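Local coordinates for Vv2_1132 (Vibrio vulnificus CMCP6, PDB 5Y9S), which probably binds DNA to control transcription as a tetrameric LysR-type regulator, with a regulatory domain of the kind that senses small effectors, at residues V101-L106 / L153-N158; V111-K116 / P252-E257; H178-V183 / I279-Y284. One frame throughout, in Å; residues are numbered along the deposited sequence.

Interaction 1. Residues V101-L106 / L153-N158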
# COMPACT_ATOMS: atom_id res chain seq x y z
N VAL D 101 16.89 13.86 -29.43
CA VAL D 101 17.23 14.91 -28.48
C VAL D 101 16.10 15.00 -27.47
O VAL D 101 14.94 15.21 -27.85
CB VAL D 101 17.46 16.25 -29.20
CG1 VAL D 101 18.01 17.29 -28.23
CG2 VAL D 101 18.42 16.07 -30.37
N ARG D 102 16.43 14.81 -26.19
CA ARG D 102 15.46 14.80 -25.09
C ARG D 102 15.40 16.20 -24.50
O ARG D 102 16.43 16.75 -24.09
CB ARG D 102 15.85 13.77 -24.03
CG ARG D 102 15.38 12.34 -24.32
CD ARG D 102 16.31 11.27 -23.72
NE ARG D 102 17.72 11.68 -23.70
CZ ARG D 102 18.65 11.15 -22.90
NH1 ARG D 102 19.90 11.58 -22.95
NH2 ARG D 102 18.33 10.18 -22.04
N ILE D 103 14.21 16.79 -24.47
CA ILE D 103 14.03 18.18 -24.07
C ILE D 103 12.97 18.23 -22.98
O ILE D 103 11.91 17.61 -23.11
CB ILE D 103 13.63 19.06 -25.27
CG1 ILE D 103 14.76 19.08 -26.31
CG2 ILE D 103 13.30 20.45 -24.79
CD1 ILE D 103 14.36 19.58 -27.68
N VAL D 104 13.28 18.93 -21.90
CA VAL D 104 12.35 19.15 -20.79
C VAL D 104 12.17 20.65 -20.62
O VAL D 104 13.12 21.42 -20.84
CB VAL D 104 12.88 18.51 -19.48
CG1 VAL D 104 14.21 19.12 -19.09
CG2 VAL D 104 11.90 18.71 -18.35
N CYS D 105 10.96 21.07 -20.25
CA CYS D 105 10.66 22.48 -20.03
C CYS D 105 9.28 22.59 -19.41
O CYS D 105 8.56 21.59 -19.24
CB CYS D 105 10.69 23.28 -21.32
SG CYS D 105 9.55 22.61 -22.57
N LEU D 106 8.91 23.82 -19.09
CA LEU D 106 7.57 24.10 -18.61
C LEU D 106 6.57 23.95 -19.74
O LEU D 106 6.92 24.05 -20.93
CB LEU D 106 7.49 25.50 -18.01
CG LEU D 106 8.31 25.67 -16.73
CD1 LEU D 106 9.78 26.07 -17.03
CD2 LEU D 106 7.62 26.66 -15.80
N LEU D 153 18.37 18.56 -22.85
CA LEU D 153 18.28 20.01 -22.80
C LEU D 153 17.13 20.43 -21.90
O LEU D 153 16.11 19.73 -21.79
CB LEU D 153 18.09 20.65 -24.18
CG LEU D 153 19.16 20.35 -25.23
CD1 LEU D 153 18.63 20.67 -26.62
CD2 LEU D 153 20.41 21.15 -24.93
N LEU D 154 17.30 21.57 -21.26
CA LEU D 154 16.27 22.16 -20.43
C LEU D 154 16.11 23.61 -20.85
O LEU D 154 17.09 24.36 -20.90
CB LEU D 154 16.64 22.05 -18.95
CG LEU D 154 15.93 23.01 -18.02
CD1 LEU D 154 14.50 22.52 -17.70
CD2 LEU D 154 16.73 23.24 -16.75
N PHE D 155 14.89 24.00 -21.21
CA PHE D 155 14.57 25.39 -21.50
C PHE D 155 13.81 25.97 -20.32
O PHE D 155 12.91 25.31 -19.78
CB PHE D 155 13.73 25.50 -22.77
CG PHE D 155 14.49 25.19 -24.00
CD1 PHE D 155 14.66 23.88 -24.41
CD2 PHE D 155 15.05 26.20 -24.76
CE1 PHE D 155 15.38 23.58 -25.55
CE2 PHE D 155 15.77 25.92 -25.90
CZ PHE D 155 15.94 24.61 -26.30
N THR D 156 14.18 27.17 -19.90
CA THR D 156 13.56 27.75 -18.70
C THR D 156 13.75 29.26 -18.69
O THR D 156 14.63 29.80 -19.36
CB THR D 156 14.14 27.13 -17.43
OG1 THR D 156 13.34 27.50 -16.29
CG2 THR D 156 15.58 27.60 -17.22
N TYR D 157 12.90 29.92 -17.92
CA TYR D 157 13.08 31.33 -17.58
C TYR D 157 14.13 31.47 -16.48
O TYR D 157 14.27 30.59 -15.62
CB TYR D 157 11.76 31.96 -17.11
CG TYR D 157 10.62 31.99 -18.13
CD1 TYR D 157 10.69 32.80 -19.26
CD2 TYR D 157 9.47 31.22 -17.95
CE1 TYR D 157 9.67 32.84 -20.18
CE2 TYR D 157 8.43 31.25 -18.87
CZ TYR D 157 8.54 32.06 -19.99
OH TYR D 157 7.54 32.12 -20.93
N ASN D 158 14.88 32.58 -16.51
CA ASN D 158 16.04 32.73 -15.64
C ASN D 158 15.64 32.61 -14.17
O ASN D 158 14.52 32.93 -13.78
CB ASN D 158 16.72 34.08 -15.87
CG ASN D 158 15.80 35.24 -15.54
OD1 ASN D 158 15.45 35.45 -14.38
ND2 ASN D 158 15.40 36.00 -16.56
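The carbonyl oxygen of L153 is gripped from the neighbouring strand by V104 N, 2.9 Å from L153 O in a nearly straight bond (168° at the hydrogen), and is also approached by the CA-H of I103. V104 O repeats the pattern one step on: it accepts the N-H of F155 (F155 N to V104 O 3.2 Å) and meets the CA-H of L154. At the start of the pairing L153 N reaches R102 O at 2.9 Å, so L153 bonds on both sides of I103, to R102 and V104; V104 in turn bonds to L153 and F155, the register of parallel strands. The two segments run at 26° to each other.

On one face of the sheet I103 and L153 lie side by side, and the CG2 branch of I103 comes to the edge of the F155 ring, 3.7 Å from F155 CD1. L153 CD1 also reaches back to V101 CG1 at 3.8 Å. F297 of helix 292-300 covers L153 and F155 here. On the other face V104 chi1 is 60°, which sets CG1 between backbone N and carbonyl carbon; from there V104 CG1 touches L154 CD1 at 3.7 Å, under H142 of helix 139-147. R102 turns its guanidinium outward to a salt bridge with D152.

With strand 129-134 on the far edge of 100-105, and helices on both faces, this is the buried parallel centre of a three-layer alpha/beta subdomain, characteristic of the periplasmic-binding-protein-like regulatory domain of LysR proteins.

Interaction 2. Residues V111-K116 / P252-E257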
# COMPACT_ATOMS: atom_id res chain seq x y z
N VAL D 111 4.83 25.00 -26.16
CA VAL D 111 3.90 25.21 -27.27
C VAL D 111 4.22 26.47 -28.07
O VAL D 111 4.00 26.48 -29.28
CB VAL D 111 2.43 25.21 -26.81
CG1 VAL D 111 2.17 24.09 -25.82
CG2 VAL D 111 2.02 26.53 -26.20
N ASN D 112 4.75 27.52 -27.45
CA ASN D 112 4.96 28.78 -28.14
C ASN D 112 6.43 29.14 -28.28
O ASN D 112 6.75 30.13 -28.96
CB ASN D 112 4.20 29.90 -27.43
CG ASN D 112 4.15 29.70 -25.93
OD1 ASN D 112 5.20 29.56 -25.28
ND2 ASN D 112 2.93 29.64 -25.38
N LEU D 113 7.34 28.37 -27.67
CA LEU D 113 8.76 28.59 -27.89
C LEU D 113 9.39 27.47 -28.71
O LEU D 113 9.90 27.73 -29.81
CB LEU D 113 9.50 28.74 -26.55
CG LEU D 113 10.97 29.16 -26.72
CD1 LEU D 113 11.04 30.61 -27.16
CD2 LEU D 113 11.77 28.95 -25.44
N LEU D 114 9.35 26.23 -28.23
CA LEU D 114 10.07 25.16 -28.91
C LEU D 114 9.64 24.97 -30.37
O LEU D 114 10.51 24.97 -31.25
CB LEU D 114 9.96 23.87 -28.09
CG LEU D 114 10.65 24.02 -26.73
CD1 LEU D 114 10.70 22.72 -25.99
CD2 LEU D 114 12.06 24.59 -26.89
N PRO D 115 8.35 24.83 -30.70
CA PRO D 115 8.01 24.60 -32.11
C PRO D 115 8.48 25.71 -33.04
O PRO D 115 8.97 25.44 -34.14
CB PRO D 115 6.47 24.49 -32.09
CG PRO D 115 6.16 24.04 -30.71
CD PRO D 115 7.17 24.70 -29.82
N LYS D 116 8.33 26.97 -32.62
CA LYS D 116 8.89 28.07 -33.39
C LYS D 116 10.39 27.89 -33.57
O LYS D 116 10.90 27.95 -34.69
CB LYS D 116 8.59 29.40 -32.70
CG LYS D 116 9.15 30.62 -33.39
CD LYS D 116 8.08 31.32 -34.22
CE LYS D 116 8.65 32.52 -34.96
NZ LYS D 116 9.26 33.52 -34.03
N PRO D 252 4.45 37.39 -21.99
CA PRO D 252 5.70 37.51 -22.75
C PRO D 252 5.42 37.83 -24.21
O PRO D 252 4.46 37.34 -24.79
CB PRO D 252 6.35 36.13 -22.59
CG PRO D 252 5.78 35.60 -21.33
CD PRO D 252 4.37 36.12 -21.25
N MET D 253 6.28 38.67 -24.80
CA MET D 253 6.10 39.01 -26.20
C MET D 253 6.01 37.78 -27.08
O MET D 253 5.21 37.74 -28.01
CB MET D 253 7.24 39.91 -26.72
CG MET D 253 7.11 41.39 -26.40
SD MET D 253 5.79 42.13 -27.35
CE MET D 253 6.30 41.92 -29.03
N HIS D 254 6.82 36.75 -26.81
CA HIS D 254 6.90 35.66 -27.78
C HIS D 254 5.61 34.85 -27.88
O HIS D 254 5.43 34.09 -28.84
CB HIS D 254 8.08 34.73 -27.45
CG HIS D 254 7.80 33.74 -26.37
ND1 HIS D 254 8.09 33.98 -25.04
CD2 HIS D 254 7.24 32.51 -26.42
CE1 HIS D 254 7.74 32.93 -24.32
NE2 HIS D 254 7.21 32.03 -25.13
N VAL D 255 4.69 35.02 -26.92
CA VAL D 255 3.43 34.30 -26.95
C VAL D 255 2.37 35.00 -27.79
O VAL D 255 1.39 34.36 -28.19
CB VAL D 255 2.96 34.07 -25.49
CG1 VAL D 255 1.59 33.46 -25.44
CG2 VAL D 255 3.95 33.16 -24.77
N ILE D 256 2.58 36.27 -28.15
CA ILE D 256 1.54 37.06 -28.80
C ILE D 256 1.97 37.59 -30.17
O ILE D 256 1.34 38.51 -30.69
CB ILE D 256 1.10 38.24 -27.90
CG1 ILE D 256 2.33 39.04 -27.50
CG2 ILE D 256 0.40 37.73 -26.68
CD1 ILE D 256 2.03 40.38 -26.84
N GLU D 257 3.04 37.04 -30.74
CA GLU D 257 3.56 37.57 -32.00
C GLU D 257 2.48 37.61 -33.06
O GLU D 257 2.32 38.62 -33.76
CB GLU D 257 4.75 36.74 -32.47
CG GLU D 257 5.58 37.38 -33.58
CD GLU D 257 6.60 36.41 -34.20
OE1 GLU D 257 7.05 35.47 -33.51
OE2 GLU D 257 6.94 36.60 -35.39
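K116 NZ forms a salt bridge with E257 OE1, 3.0 Å away, using the syn lone pair of that carboxylate oxygen. It spans two parts of the LysR effector-binding-type domain: helix 114-120, and the turn that carries strand 248-252 into helix 257-261. The lysine chain bends at its second and fourth torsions while the glutamate reaches out extended, and the two cross at about a right angle near the surface. E257 stands in the first turn of its helix, just after I256 at the N-cap, where a negative charge probably suits the helix dipole.

Deeper in, H254 is fixed from outside by a hydrogen bond from its ND1 to E180. Its opposite ring edge faces helix 107-112, where H254 CD2 lies 3.5 Å from N112 O. The N112 amide sits at this edge with its plane 67° from the ring, and its CG packs 3.7 Å from CG2 of V255. Nearby, P115 packs against S237 of a second subunit. V255 CG2 covers one face of the imidazole, 3.5 Å above its plane and toward the rim. L113, next to N112, brings its CD1 over the other face, and its CB lies 4.3 Å from H254 NE2.

Interaction 3. Residues H178-V183 / I279-Y284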
# COMPACT_ATOMS: atom_id res chain seq x y z
N HIS D 178 16.71 33.76 -25.77
CA HIS D 178 15.85 34.87 -26.13
C HIS D 178 15.77 35.83 -24.96
O HIS D 178 15.66 35.40 -23.81
CB HIS D 178 14.45 34.36 -26.47
CG HIS D 178 13.76 35.16 -27.52
ND1 HIS D 178 12.53 34.80 -28.04
CD2 HIS D 178 14.11 36.31 -28.15
CE1 HIS D 178 12.17 35.69 -28.94
NE2 HIS D 178 13.10 36.62 -29.03
N SER D 179 15.87 37.12 -25.27
CA SER D 179 15.61 38.20 -24.33
C SER D 179 14.45 39.01 -24.88
O SER D 179 14.41 39.31 -26.08
CB SER D 179 16.84 39.08 -24.11
OG SER D 179 17.69 38.55 -23.10
N GLU D 180 13.51 39.36 -24.01
CA GLU D 180 12.28 40.03 -24.44
C GLU D 180 11.66 40.67 -23.22
O GLU D 180 12.25 40.69 -22.13
CB GLU D 180 11.31 39.04 -25.10
CG GLU D 180 10.81 37.97 -24.14
CD GLU D 180 9.80 37.02 -24.77
OE1 GLU D 180 9.58 35.90 -24.23
OE2 GLU D 180 9.21 37.38 -25.81
N LYS D 181 10.45 41.19 -23.38
CA LYS D 181 9.73 41.82 -22.29
C LYS D 181 8.41 41.08 -22.06
O LYS D 181 7.87 40.41 -22.95
CB LYS D 181 9.46 43.30 -22.58
CG LYS D 181 10.69 44.11 -23.08
CD LYS D 181 11.51 44.69 -21.92
CE LYS D 181 12.26 45.97 -22.31
NZ LYS D 181 11.79 47.15 -21.54
N VAL D 182 7.92 41.19 -20.83
CA VAL D 182 6.58 40.77 -20.48
C VAL D 182 5.70 42.02 -20.52
O VAL D 182 5.92 42.96 -19.75
CB VAL D 182 6.54 40.10 -19.10
CG1 VAL D 182 5.11 39.94 -18.65
CG2 VAL D 182 7.28 38.75 -19.15
N VAL D 183 4.73 42.05 -21.43
CA VAL D 183 4.02 43.31 -21.70
C VAL D 183 2.54 43.20 -21.36
O VAL D 183 1.97 42.11 -21.45
CB VAL D 183 4.20 43.73 -23.16
CG1 VAL D 183 5.69 43.87 -23.46
CG2 VAL D 183 3.51 42.73 -24.10
N ILE D 279 12.86 39.85 -19.40
CA ILE D 279 12.88 38.43 -19.08
C ILE D 279 13.77 37.71 -20.08
O ILE D 279 13.85 38.10 -21.26
CB ILE D 279 11.43 37.87 -19.06
CG1 ILE D 279 11.26 36.89 -17.94
CG2 ILE D 279 11.02 37.26 -20.39
CD1 ILE D 279 9.82 36.64 -17.71
N ASP D 280 14.48 36.69 -19.61
CA ASP D 280 15.39 35.91 -20.44
C ASP D 280 14.94 34.46 -20.44
O ASP D 280 14.46 33.95 -19.43
CB ASP D 280 16.85 35.97 -19.94
CG ASP D 280 17.27 37.36 -19.48
OD1 ASP D 280 17.03 38.34 -20.21
OD2 ASP D 280 17.87 37.46 -18.39
N ILE D 281 15.11 33.79 -21.58
CA ILE D 281 14.80 32.38 -21.70
C ILE D 281 16.10 31.64 -21.95
O ILE D 281 16.80 31.91 -22.94
CB ILE D 281 13.79 32.11 -22.82
CG1 ILE D 281 12.40 32.60 -22.40
CG2 ILE D 281 13.75 30.62 -23.11
CD1 ILE D 281 11.48 32.89 -23.55
N LEU D 282 16.43 30.72 -21.06
CA LEU D 282 17.72 30.06 -21.05
C LEU D 282 17.58 28.63 -21.54
O LEU D 282 16.52 28.01 -21.40
CB LEU D 282 18.31 30.06 -19.63
CG LEU D 282 18.35 31.48 -19.08
CD1 LEU D 282 18.82 31.52 -17.64
CD2 LEU D 282 19.24 32.32 -19.98
N CYS D 283 18.65 28.13 -22.15
CA CYS D 283 18.78 26.71 -22.43
C CYS D 283 20.00 26.19 -21.68
O CYS D 283 21.10 26.73 -21.82
CB CYS D 283 18.91 26.44 -23.93
SG CYS D 283 18.95 24.67 -24.28
N TYR D 284 19.79 25.14 -20.88
CA TYR D 284 20.81 24.48 -20.09
C TYR D 284 21.16 23.12 -20.67
O TYR D 284 20.30 22.43 -21.22
CB TYR D 284 20.35 24.25 -18.66
CG TYR D 284 20.36 25.47 -17.79
CD1 TYR D 284 21.49 25.82 -17.08
CD2 TYR D 284 19.21 26.24 -17.64
CE1 TYR D 284 21.49 26.92 -16.25
CE2 TYR D 284 19.21 27.34 -16.81
CZ TYR D 284 20.35 27.68 -16.13
OH TYR D 284 20.35 28.79 -15.31
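I279 opens an antiparallel pairing with E180, part of the long strands that join the two lobes of the periplasmic-binding-protein-like fold. I279 N donates to E180 O at 2.9 Å, and E180 N returns a bond to I279 O at 3.0 Å. The two side chains run side by side on one face, I279 CG2 touching E180 CG at 3.8 Å, while I279 CD1 extends to V182 CG2 at 3.6 Å; F210 and L211 of helix 210-220 pack on the isoleucine.

D280 points to the other face, beside S179. The S179 hydroxyl donates to the carboxylate, with S179 OG 3.0 Å from D280 OD1 and 40° above the carboxylate plane.

I281 returns to the first face. Its N bonds to H178 O at 2.8 Å, whereas the bond from H178 N to I281 O is weak. Further along, the strand turns to other neighbours, C283 packing on F155. At I281 itself, a first torsion of 64° swings the extended chain of E180, whose main polar partner is H254, across toward the isoleucine, bringing E180 OE1 within 3.6 Å of I281 CD1.

Interactions 1 and 3 belong to one sheet: strand 153-157 sits between 100-105 and 277-286, with T156 O and L154 O probably accepting bonds from L282 N and Y284 N. Interaction 1 is parallel, buried and almost wholly apolar in its side chains. Interaction 3 is antiparallel and partly buried, with a polar face at S179 and D280. Interaction 2, between helix ends and a turn, lies nearest the surface and depends on charge and side-chain packing instead of strand pairing. It still touches both others: L114 packs on I103 and F155, L113 meets I281, and M253 N probably bonds to K181 O.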